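Local coordinates for protein CSP3 (Bacillus subtilis, PDB 5FIG) that probably binds and stores Cu(I) in the bacterial cytosol with high capacity, protecting the cell against copper toxicity, at residues 13-17 and 45-50; 19-23 and 42-46; 37-42 and 76-81; 70-75 and 99-104. All coordinates share one frame; numbering follows the deposited sequence.

Interaction 1 of 4, residues 13-17 and 45-50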
loop_
_atom_site.group_PDB
_atom_site.type_symbol
_atom_site.label_atom_id
_atom_site.label_comp_id
_atom_site.label_asym_id
_atom_site.label_seq_id
_atom_site.Cartn_x
_atom_site.Cartn_y
_atom_site.Cartn_z
ATOM N N ILE B 13 0.135 13.985 -2.939
ATOM C CA ILE B 13 1.489 13.592 -3.442
ATOM C C ILE B 13 2.561 14.418 -2.684
ATOM O O ILE B 13 3.591 13.927 -2.282
ATOM C CB ILE B 13 1.569 13.763 -4.967
ATOM C CG1 ILE B 13 0.691 12.698 -5.646
ATOM C CG2 ILE B 13 3.010 13.710 -5.448
ATOM C CD1 ILE B 13 0.409 12.967 -7.087
ATOM N N ASP B 14 2.316 15.748 -2.549
ATOM C CA ASP B 14 3.244 16.601 -1.825
ATOM C C ASP B 14 3.391 16.223 -0.363
ATOM O O ASP B 14 4.455 16.373 0.244
ATOM C CB ASP B 14 2.820 18.101 -1.964
ATOM C CG ASP B 14 2.995 18.656 -3.367
ATOM O OD1 ASP B 14 3.650 18.049 -4.202
ATOM O OD2 ASP B 14 2.465 19.727 -3.703
ATOM N N CYS B 15 2.281 15.813 0.247
ATOM C CA CYS B 15 2.288 15.439 1.635
ATOM C C CYS B 15 3.099 14.127 1.816
ATOM O O CYS B 15 3.851 13.981 2.760
ATOM C CB CYS B 15 0.874 15.334 2.142
ATOM S SG CYS B 15 0.771 15.017 3.902
ATOM N N MET B 16 2.871 13.169 0.936
ATOM C CA MET B 16 3.650 11.914 0.926
ATOM C C MET B 16 5.113 12.199 0.875
ATOM O O MET B 16 5.888 11.622 1.617
ATOM C CB MET B 16 3.259 11.068 -0.252
ATOM C CG MET B 16 3.569 9.621 -0.275
ATOM S SD MET B 16 3.099 9.099 -1.933
ATOM C CE MET B 16 4.088 7.631 -1.987
ATOM N N LYS B 17 5.502 13.067 -0.058
ATOM C CA LYS B 17 6.886 13.423 -0.180
ATOM C C LYS B 17 7.408 13.961 1.149
ATOM O O LYS B 17 8.465 13.615 1.606
ATOM C CB LYS B 17 7.051 14.465 -1.294
ATOM C CG LYS B 17 8.459 14.945 -1.496
ATOM C CD LYS B 17 8.537 15.941 -2.647
ATOM C CE LYS B 17 9.973 16.395 -2.806
ATOM N NZ LYS B 17 10.163 17.493 -3.797
ATOM N N CYS B 45 0.718 8.587 7.634
ATOM C CA CYS B 45 0.186 9.665 6.790
ATOM C C CYS B 45 0.631 9.485 5.332
ATOM O O CYS B 45 -0.202 9.522 4.423
ATOM C CB CYS B 45 0.660 10.983 7.336
ATOM S SG CYS B 45 -0.068 12.379 6.467
ATOM N N ALA B 46 1.886 9.131 5.143
ATOM C CA ALA B 46 2.371 8.814 3.765
ATOM C C ALA B 46 1.579 7.669 3.137
ATOM O O ALA B 46 1.176 7.708 1.951
ATOM C CB ALA B 46 3.819 8.445 3.779
ATOM N N ASP B 47 1.299 6.647 3.938
ATOM C CA ASP B 47 0.536 5.500 3.440
ATOM C C ASP B 47 -0.900 5.850 3.056
ATOM O O ASP B 47 -1.424 5.412 2.010
ATOM C CB ASP B 47 0.570 4.321 4.447
ATOM C CG ASP B 47 1.971 3.700 4.628
ATOM O OD1 ASP B 47 2.955 4.009 3.896
ATOM O OD2 ASP B 47 2.079 2.795 5.488
ATOM N N ILE B 48 -1.597 6.598 3.910
ATOM C CA ILE B 48 -2.978 6.949 3.605
ATOM C C ILE B 48 -3.062 7.921 2.442
ATOM O O ILE B 48 -4.052 7.917 1.713
ATOM C CB ILE B 48 -3.769 7.475 4.849
ATOM C CG1 ILE B 48 -5.280 7.568 4.631
ATOM C CG2 ILE B 48 -3.339 8.859 5.291
ATOM C CD1 ILE B 48 -5.972 6.230 4.502
ATOM N N CYS B 49 -2.075 8.807 2.329
ATOM C CA CYS B 49 -2.072 9.730 1.208
ATOM C C CYS B 49 -1.965 8.964 -0.122
ATOM O O CYS B 49 -2.698 9.293 -1.069
ATOM C CB CYS B 49 -0.904 10.750 1.279
ATOM S SG CYS B 49 -1.194 12.085 2.465
ATOM N N ALA B 50 -1.112 7.944 -0.155
ATOM C CA ALA B 50 -1.007 7.099 -1.334
ATOM C C ALA B 50 -2.376 6.434 -1.630
ATOM O O ALA B 50 -2.810 6.310 -2.789
ATOM C CB ALA B 50 0.059 6.063 -1.128
#

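Interaction 2 of 4, residues 19-23 and 42-46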
loop_
_atom_site.group_PDB
_atom_site.type_symbol
_atom_site.label_atom_id
_atom_site.label_comp_id
_atom_site.label_asym_id
_atom_site.label_seq_id
_atom_site.Cartn_x
_atom_site.Cartn_y
_atom_site.Cartn_z
ATOM N N CYS B 19 6.244 13.813 4.262
ATOM C CA CYS B 19 6.184 12.806 5.338
ATOM C C CYS B 19 7.256 11.783 5.192
ATOM O O CYS B 19 7.946 11.446 6.181
ATOM C CB CYS B 19 4.791 12.081 5.360
ATOM S SG CYS B 19 3.480 13.146 6.035
ATOM N N ASN B 20 7.466 11.294 3.963
ATOM C CA ASN B 20 8.568 10.322 3.750
ATOM C C ASN B 20 9.963 10.927 4.003
ATOM O O ASN B 20 10.843 10.296 4.552
ATOM C CB ASN B 20 8.490 9.711 2.346
ATOM C CG ASN B 20 7.390 8.693 2.207
ATOM O OD1 ASN B 20 7.083 8.030 3.165
ATOM N ND2 ASN B 20 6.788 8.565 1.013
ATOM N N HIS B 21 10.161 12.171 3.549
ATOM C CA HIS B 21 11.379 12.876 3.857
ATOM C C HIS B 21 11.604 13.086 5.351
ATOM O O HIS B 21 12.726 12.918 5.842
ATOM C CB HIS B 21 11.421 14.233 3.096
ATOM C CG HIS B 21 11.714 14.047 1.634
ATOM N ND1 HIS B 21 11.560 15.077 0.729
ATOM C CD2 HIS B 21 12.084 12.960 0.892
ATOM C CE1 HIS B 21 11.868 14.665 -0.487
ATOM N NE2 HIS B 21 12.197 13.387 -0.421
ATOM N N CYS B 22 10.567 13.494 6.046
ATOM C CA CYS B 22 10.620 13.701 7.476
ATOM C C CYS B 22 10.937 12.382 8.208
ATOM O O CYS B 22 11.762 12.334 9.122
ATOM C CB CYS B 22 9.276 14.302 7.956
ATOM S SG CYS B 22 9.183 14.818 9.676
ATOM N N PHE B 23 10.285 11.303 7.772
ATOM C CA PHE B 23 10.552 9.971 8.334
ATOM C C PHE B 23 12.010 9.625 8.317
ATOM O O PHE B 23 12.615 9.285 9.362
ATOM C CB PHE B 23 9.739 8.956 7.537
ATOM C CG PHE B 23 9.994 7.509 7.908
ATOM C CD1 PHE B 23 9.244 6.893 8.907
ATOM C CD2 PHE B 23 10.938 6.752 7.218
ATOM C CE1 PHE B 23 9.434 5.560 9.214
ATOM C CE2 PHE B 23 11.144 5.415 7.531
ATOM C CZ PHE B 23 10.394 4.822 8.550
ATOM N N ASP B 42 4.297 9.883 10.467
ATOM C CA ASP B 42 4.824 10.095 9.090
ATOM C C ASP B 42 4.569 8.858 8.236
ATOM O O ASP B 42 4.208 8.968 7.050
ATOM C CB ASP B 42 6.333 10.329 9.079
ATOM C CG ASP B 42 6.727 11.730 9.494
ATOM O OD1 ASP B 42 5.914 12.670 9.353
ATOM O OD2 ASP B 42 7.895 11.872 9.959
ATOM N N ARG B 43 4.802 7.690 8.813
ATOM C CA ARG B 43 4.540 6.439 8.102
ATOM C C ARG B 43 3.052 6.282 7.772
ATOM O O ARG B 43 2.677 6.025 6.618
ATOM C CB ARG B 43 5.043 5.238 8.896
ATOM C CG ARG B 43 4.693 3.909 8.270
ATOM C CD ARG B 43 5.033 2.749 9.149
ATOM N NE ARG B 43 4.786 1.474 8.497
ATOM C CZ ARG B 43 4.880 0.291 9.081
ATOM N NH1 ARG B 43 5.276 0.173 10.343
ATOM N NH2 ARG B 43 4.617 -0.784 8.368
ATOM N N GLU B 44 2.200 6.514 8.775
ATOM C CA GLU B 44 0.769 6.358 8.585
ATOM C C GLU B 44 0.214 7.343 7.562
ATOM O O GLU B 44 -0.655 7.009 6.719
ATOM C CB GLU B 44 0.058 6.528 9.984
ATOM C CG GLU B 44 0.327 5.338 10.856
ATOM C CD GLU B 44 -0.654 5.314 12.011
ATOM O OE1 GLU B 44 -1.792 5.777 11.837
ATOM O OE2 GLU B 44 -0.256 4.890 13.118
ATOM N N CYS B 45 0.718 8.587 7.634
ATOM C CA CYS B 45 0.186 9.665 6.790
ATOM C C CYS B 45 0.631 9.485 5.332
ATOM O O CYS B 45 -0.202 9.522 4.423
ATOM C CB CYS B 45 0.660 10.983 7.336
ATOM S SG CYS B 45 -0.068 12.379 6.467
ATOM N N ALA B 46 1.886 9.131 5.143
ATOM C CA ALA B 46 2.371 8.814 3.765
ATOM C C ALA B 46 1.579 7.669 3.137
ATOM O O ALA B 46 1.176 7.708 1.951
ATOM C CB ALA B 46 3.819 8.445 3.779
HETATM O O HOH W 1 6.763 7.909 5.889
#

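Interaction 3 of 4, residues 37-42 and 76-81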
loop_
_atom_site.group_PDB
_atom_site.type_symbol
_atom_site.label_atom_id
_atom_site.label_comp_id
_atom_site.label_asym_id
_atom_site.label_seq_id
_atom_site.Cartn_x
_atom_site.Cartn_y
_atom_site.Cartn_z
ATOM N N GLY B 37 6.899 9.742 17.899
ATOM C CA GLY B 37 5.525 10.026 17.485
ATOM C C GLY B 37 5.460 10.573 16.059
ATOM O O GLY B 37 4.550 10.209 15.288
ATOM N N CYS B 38 6.381 11.468 15.704
ATOM C CA CYS B 38 6.458 11.967 14.313
ATOM C C CYS B 38 6.773 10.885 13.318
ATOM O O CYS B 38 6.191 10.810 12.268
ATOM C CB CYS B 38 7.616 12.928 14.090
ATOM S SG CYS B 38 7.547 14.435 14.988
ATOM N N ILE B 39 7.681 9.988 13.699
ATOM C CA ILE B 39 8.095 8.883 12.822
ATOM C C ILE B 39 6.911 7.973 12.552
ATOM O O ILE B 39 6.611 7.646 11.396
ATOM C CB ILE B 39 9.307 8.124 13.381
ATOM C CG1 ILE B 39 10.559 9.034 13.300
ATOM C CG2 ILE B 39 9.565 6.814 12.645
ATOM C CD1 ILE B 39 11.647 8.650 14.259
ATOM N N ARG B 40 6.190 7.609 13.614
ATOM C CA ARG B 40 5.000 6.764 13.458
ATOM C C ARG B 40 3.928 7.381 12.594
ATOM O O ARG B 40 3.380 6.758 11.688
ATOM C CB ARG B 40 4.381 6.446 14.814
ATOM C CG ARG B 40 5.192 5.438 15.571
ATOM C CD ARG B 40 4.585 5.278 16.965
ATOM N NE ARG B 40 3.367 4.499 16.883
ATOM C CZ ARG B 40 2.612 4.167 17.925
ATOM N NH1 ARG B 40 2.896 4.620 19.143
ATOM N NH2 ARG B 40 1.522 3.431 17.731
ATOM N N LEU B 41 3.577 8.623 12.913
ATOM C CA LEU B 41 2.580 9.334 12.094
ATOM C C LEU B 41 3.016 9.612 10.667
ATOM O O LEU B 41 2.192 9.597 9.738
ATOM C CB LEU B 41 2.121 10.635 12.779
ATOM C CG LEU B 41 1.172 10.386 13.966
ATOM C CD1 LEU B 41 1.030 11.598 14.834
ATOM C CD2 LEU B 41 -0.214 9.987 13.458
ATOM N N ASP B 42 4.297 9.883 10.467
ATOM C CA ASP B 42 4.824 10.095 9.090
ATOM C C ASP B 42 4.569 8.858 8.236
ATOM O O ASP B 42 4.208 8.968 7.050
ATOM C CB ASP B 42 6.333 10.329 9.079
ATOM C CG ASP B 42 6.727 11.730 9.494
ATOM O OD1 ASP B 42 5.914 12.670 9.353
ATOM O OD2 ASP B 42 7.895 11.872 9.959
ATOM N N ALA B 76 -3.562 15.057 12.299
ATOM C CA ALA B 76 -2.759 14.532 13.433
ATOM C C ALA B 76 -1.250 14.535 13.191
ATOM O O ALA B 76 -0.449 14.841 14.110
ATOM C CB ALA B 76 -3.192 13.116 13.798
ATOM N N CYS B 77 -0.843 14.131 11.992
ATOM C CA CYS B 77 0.584 14.143 11.643
ATOM C C CYS B 77 1.146 15.556 11.696
ATOM O O CYS B 77 2.248 15.814 12.222
ATOM C CB CYS B 77 0.782 13.533 10.278
ATOM S SG CYS B 77 2.503 13.232 9.890
ATOM N N GLY B 78 0.394 16.475 11.128
ATOM C CA GLY B 78 0.787 17.916 11.171
ATOM C C GLY B 78 0.920 18.440 12.569
ATOM O O GLY B 78 1.853 19.170 12.906
ATOM N N THR B 79 -0.045 18.092 13.434
ATOM C CA THR B 79 -0.003 18.516 14.834
ATOM C C THR B 79 1.248 17.998 15.558
ATOM O O THR B 79 1.903 18.734 16.278
ATOM C CB THR B 79 -1.335 18.106 15.554
ATOM O OG1 THR B 79 -2.429 18.745 14.876
ATOM C CG2 THR B 79 -1.352 18.512 17.008
ATOM N N GLU B 80 1.566 16.721 15.356
ATOM C CA GLU B 80 2.738 16.136 15.990
ATOM C C GLU B 80 4.054 16.634 15.395
ATOM O O GLU B 80 4.946 17.060 16.136
ATOM C CB GLU B 80 2.683 14.614 15.904
ATOM C CG GLU B 80 3.816 13.900 16.611
ATOM C CD GLU B 80 3.896 14.165 18.101
ATOM O OE1 GLU B 80 2.888 14.581 18.749
ATOM O OE2 GLU B 80 4.998 13.934 18.675
ATOM N N CYS B 81 4.177 16.634 14.075
ATOM C CA CYS B 81 5.426 17.155 13.458
ATOM C C CYS B 81 5.621 18.631 13.780
ATOM O O CYS B 81 6.745 19.109 13.916
ATOM C CB CYS B 81 5.555 16.867 11.972
ATOM S SG CYS B 81 5.683 15.088 11.621
#

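Interaction 4 of 4, residues 70-75 and 99-104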
loop_
_atom_site.group_PDB
_atom_site.type_symbol
_atom_site.label_atom_id
_atom_site.label_comp_id
_atom_site.label_asym_id
_atom_site.label_seq_id
_atom_site.Cartn_x
_atom_site.Cartn_y
_atom_site.Cartn_z
ATOM N N CYS B 70 -8.007 10.415 5.333
ATOM C CA CYS B 70 -6.755 11.016 5.025
ATOM C C CYS B 70 -6.638 12.377 5.724
ATOM O O CYS B 70 -5.565 12.695 6.264
ATOM C CB CYS B 70 -6.555 11.102 3.508
ATOM S SG CYS B 70 -4.919 11.681 2.987
ATOM N N ALA B 71 -7.705 13.150 5.718
ATOM C CA ALA B 71 -7.655 14.485 6.353
ATOM C C ALA B 71 -7.391 14.362 7.844
ATOM O O ALA B 71 -6.598 15.107 8.400
ATOM C CB ALA B 71 -8.930 15.268 6.098
ATOM N N ASP B 72 -8.060 13.401 8.474
ATOM C CA ASP B 72 -7.879 13.172 9.915
ATOM C C ASP B 72 -6.452 12.796 10.268
ATOM O O ASP B 72 -5.885 13.322 11.227
ATOM C CB ASP B 72 -8.838 12.112 10.425
ATOM C CG ASP B 72 -10.295 12.565 10.425
ATOM O OD1 ASP B 72 -10.605 13.767 10.403
ATOM O OD2 ASP B 72 -11.181 11.694 10.498
ATOM N N ILE B 73 -5.870 11.869 9.490
ATOM C CA ILE B 73 -4.509 11.411 9.733
ATOM C C ILE B 73 -3.510 12.547 9.427
ATOM O O ILE B 73 -2.588 12.798 10.230
ATOM C CB ILE B 73 -4.171 10.169 8.920
ATOM C CG1 ILE B 73 -5.117 9.071 9.436
ATOM C CG2 ILE B 73 -2.702 9.814 9.046
ATOM C CD1 ILE B 73 -5.006 7.779 8.714
ATOM N N CYS B 74 -3.735 13.249 8.333
ATOM C CA CYS B 74 -2.895 14.411 7.999
ATOM C C CYS B 74 -2.949 15.467 9.102
ATOM O O CYS B 74 -1.891 15.999 9.472
ATOM C CB CYS B 74 -3.331 15.092 6.678
ATOM S SG CYS B 74 -2.852 14.183 5.218
ATOM N N GLU B 75 -4.149 15.786 9.614
ATOM C CA GLU B 75 -4.315 16.782 10.708
ATOM C C GLU B 75 -3.466 16.329 11.927
ATOM O O GLU B 75 -2.671 17.078 12.494
ATOM C CB GLU B 75 -5.864 17.042 11.051
ATOM C CG GLU B 75 -6.487 17.999 10.074
ATOM C CD GLU B 75 -7.970 18.208 10.294
ATOM O OE1 GLU B 75 -8.499 17.740 11.311
ATOM O OE2 GLU B 75 -8.620 18.834 9.421
ATOM N N CYS B 99 -2.862 19.341 2.830
ATOM C CA CYS B 99 -3.494 18.141 2.364
ATOM C C CYS B 99 -4.828 17.911 3.105
ATOM O O CYS B 99 -5.807 17.592 2.457
ATOM C CB CYS B 99 -2.554 16.970 2.525
ATOM S SG CYS B 99 -3.217 15.475 1.802
ATOM N N ALA B 100 -4.855 18.124 4.412
ATOM C CA ALA B 100 -6.095 17.959 5.148
ATOM C C ALA B 100 -7.210 18.851 4.662
ATOM O O ALA B 100 -8.305 18.388 4.434
ATOM C CB ALA B 100 -5.868 18.195 6.625
ATOM N N GLU B 101 -6.890 20.121 4.384
ATOM C CA GLU B 101 -7.870 20.992 3.840
ATOM C C GLU B 101 -8.382 20.612 2.459
ATOM O O GLU B 101 -9.563 20.633 2.200
ATOM C CB GLU B 101 -7.308 22.408 3.850
ATOM C CG GLU B 101 -8.280 23.441 3.322
ATOM C CD GLU B 101 -9.249 23.982 4.390
ATOM O OE1 GLU B 101 -9.342 23.563 5.552
ATOM O OE2 GLU B 101 -10.027 24.828 4.045
ATOM N N GLN B 102 -7.484 20.157 1.574
ATOM C CA GLN B 102 -7.931 19.729 0.273
ATOM C C GLN B 102 -8.798 18.468 0.376
ATOM O O GLN B 102 -9.757 18.282 -0.379
ATOM C CB GLN B 102 -6.714 19.443 -0.633
ATOM C CG GLN B 102 -6.012 20.713 -1.125
ATOM C CD GLN B 102 -6.704 21.385 -2.310
ATOM O OE1 GLN B 102 -7.558 20.828 -2.976
ATOM N NE2 GLN B 102 -6.455 22.633 -2.468
ATOM N N CYS B 103 -8.373 17.558 1.238
ATOM C CA CYS B 103 -9.139 16.291 1.438
ATOM C C CYS B 103 -10.521 16.562 2.028
ATOM O O CYS B 103 -11.479 15.879 1.650
ATOM C CB CYS B 103 -8.335 15.324 2.302
ATOM S SG CYS B 103 -7.028 14.502 1.353
ATOM N N ARG B 104 -10.626 17.526 2.939
ATOM C CA ARG B 104 -11.961 17.882 3.521
ATOM C C ARG B 104 -12.902 18.388 2.428
ATOM O O ARG B 104 -14.087 18.061 2.411
ATOM C CB ARG B 104 -11.819 18.887 4.697
ATOM C CG ARG B 104 -11.225 18.228 5.943
ATOM C CD ARG B 104 -11.445 18.552 7.432
ATOM N NE ARG B 104 -11.696 17.179 7.735
ATOM C CZ ARG B 104 -11.103 16.337 8.577
ATOM N NH1 ARG B 104 -10.206 16.696 9.488
ATOM N NH2 ARG B 104 -11.496 15.071 8.494
#

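Interaction 1 of 4, residues 13-17 and 45-50
Met16 and Ala46 face each other where segments 13-17 and 45-50 run almost antiparallel, at 156°, with their CA atoms 4.4 Å apart and the segment axes 8.5 Å apart at closest approach. The inner side of this contact belongs to sulfur. Cys15 SG sits 3.8 Å from Cys45 SG and equally 3.8 Å from Cys49 SG, so it touches two thiols one helical turn apart on the other helix. These separations are van der Waals distances, far longer than a disulfide bond. Two different torsions bring the thiols together: SG of Cys15 lies opposite its own backbone N (chi1 -175°), while that of Cys49 is turned beside its backbone N (chi1 -77°). Helices 6-27 and 36-57 are two members of a four-helix bundle whose core is lined with cysteines; Cys96 and Cys99 of helix 89-107 and Cys70 and Cys74 of helix 63-81 extend the same cluster. A core so rich in thiols is consistent with Cu(I) storage, although this is the copper-free form. Next to the sulfurs, Met16 supplies the apolar wall; its side chain is modelled in two conformers, and its contacts here are those of one. The chain runs extended alongside the other helix, with CG at 3.8 Å from Ala46 O and 4.2 Å from Ala46 CB. Further out, Met16 SD comes to 4.4 Å from Ala50 CB, a looser contact. Val53 of the second subunit packs on Met16, placing this end of the contact next to an assembly interface.

Interaction 2 of 4, residues 19-23 and 42-46
Asp42 leans against the turn formed by Cys19, Cys22 and Phe23, within an antiparallel helix pair (159°) of the cysteine-lined four-helix bundle. Polar approaches centre on its carboxylate. With CG turned beside the backbone N (chi1 -78°), the side chain reaches toward the other helix, and OD2 stands 3.2 Å from Cys22 SG. OD2 also comes near Phe23 N, but at a poor angle, and that N-H is already spent on Cys19 O. Replacing Asp42 by alanine would probably leave Cys22 SG without its nearby carboxylate oxygen.

The water-mediated link is separate. One water donates to Asn20 OD1 at 2.7 Å and, weakly, to Asp42 O at 3.0 Å. The same amide is gripped from other chains, with ND2 bonded to Gln57 of the second subunit and OD1 to Arg43 of the third.

A cation-pi contact joins the Phe23 ring to Arg43 of the third subunit.

Van der Waals contacts complete the interface. Asp42 CB lies 3.5 Å from Cys19 O, and Phe23 CB rests 4.0 Å from Asp42 CB. Cys19 points into the core, its SG 3.7 Å from Cys45 SG. Ala46 CB touches two residues, lying 4.1 Å from Cys19 CB and 3.3 Å from Asn20 OD1.

Interaction 3 of 4, residues 37-42 and 76-81
Leu41 and Asp42 meet Cys77, Glu80 and Cys81 directly. One methyl of the leucine, CD1, meets Glu80 CB at 3.6 Å and Ala76 O at 3.6 Å, both on the same side of it, while Leu41 CB lies 3.9 Å from Cys77 SG. On the core side, two thiols one turn apart approach the same carboxylate oxygen, Asp42 OD1: Cys81 SG at 3.3 Å and Cys77 SG at 3.5 Å. Both thiols belong to the core of the four-helix bundle, in which helices 36-57 and 63-81 pass antiparallel here at 157°, and Cys92 of helix 89-107 packs against Asp42 and Cys81. Glu80, whose side chain crosses that of Leu41 at about a right angle, also reaches the backbone of the partner helix. With CG opposite the backbone N (chi1 -176°) and a bend at the next bond (chi2 61°), the chain folds along the start of that helix, bringing CG to 3.6 Å from Cys38 N. Gly37, with no side chain, lets the carboxylate lie close over the backbone there. Cys38 CB meets Cys81 SG at 3.8 Å. A disulfide between Cys38 and Cys81 occurs in this crystal, but Cys38 is modelled in two conformers, and in the one described Cys38 SG and Cys81 SG are 3.9 Å apart, too far for a covalent bond. Furthest out, Phe62 of the fourth subunit packs on Ala76, and Glu80 OE1 makes a long, weak ion pair with Lys83.

Interaction 4 of 4, residues 70-75 and 99-104
Arg104 reaches across from its helix to the acids Asp72 and Glu75, beside the point where Ala71 and Ala100 bring their CA atoms to 4.0 Å. Its NH2 donates to Asp72 OD1 at 2.5 Å and 157°, a distance so short that its exact value is doubtful. NH1 gives the same oxygen a weak second bond, 3.1 Å at 126°, and a further weak one to Glu75 OE2 at 2.7 Å and 146°. Glu75 is modelled in two conformers, and in this one Arg104 NH1 lies implausibly close to the carbon Glu75 CD, 2.8 Å, so the salt bridge stands but its fine geometry is doubtful. Asp72 OD1 thus accepts two N-H groups of one guanidinium, and NH1 serves two carboxylates in a salt-bridge network. Both acids approach the guanidinium at its edge, with their planes turned well away from it. Ala71 CB occupies one face, 3.4 Å above the guanidinium plane and over its centre. A leucine in place of Arg104 would probably leave the carboxylates of Asp72 and Glu75 without their shared positive partner and uncover Ala71.

The network borders the packed centre of helices 63-81 and 89-107, adjacent members of the four-helix bundle, where small residues permit the close approach. There Cys74 SG meets Cys99 SG at 3.7 Å and Cys70 SG meets Cys103 SG at 3.9 Å, among other core thiols. Backbone N-H groups of Cys74, Glu75, Cys103 and Arg104 are satisfied within their own helices. Asp72 OD2 instead lies near Glu65 of the fourth subunit, a like charge.

In the fold
All four contacts line one cysteine-rich core, which is copper-free here and is the likely site of Cu(I) storage. Interactions 1 and 2 lie along the same pair, helices 6-27 and 36-57, with centres about 7 Å apart and Cys45 and Ala46 in common. Cys45 is the junction: its SG lies 3.5 Å from Cys74 SG of interaction 4, and its CB 3.9 Å from Cys77 SG of interaction 3. Interactions 2 and 3 share Asp42, and Cys22 SG lies 4.0 Å from Cys81 SG. Interactions 2 and 4, with centres about 14 Å apart, sit on opposite sides of the chain's centre.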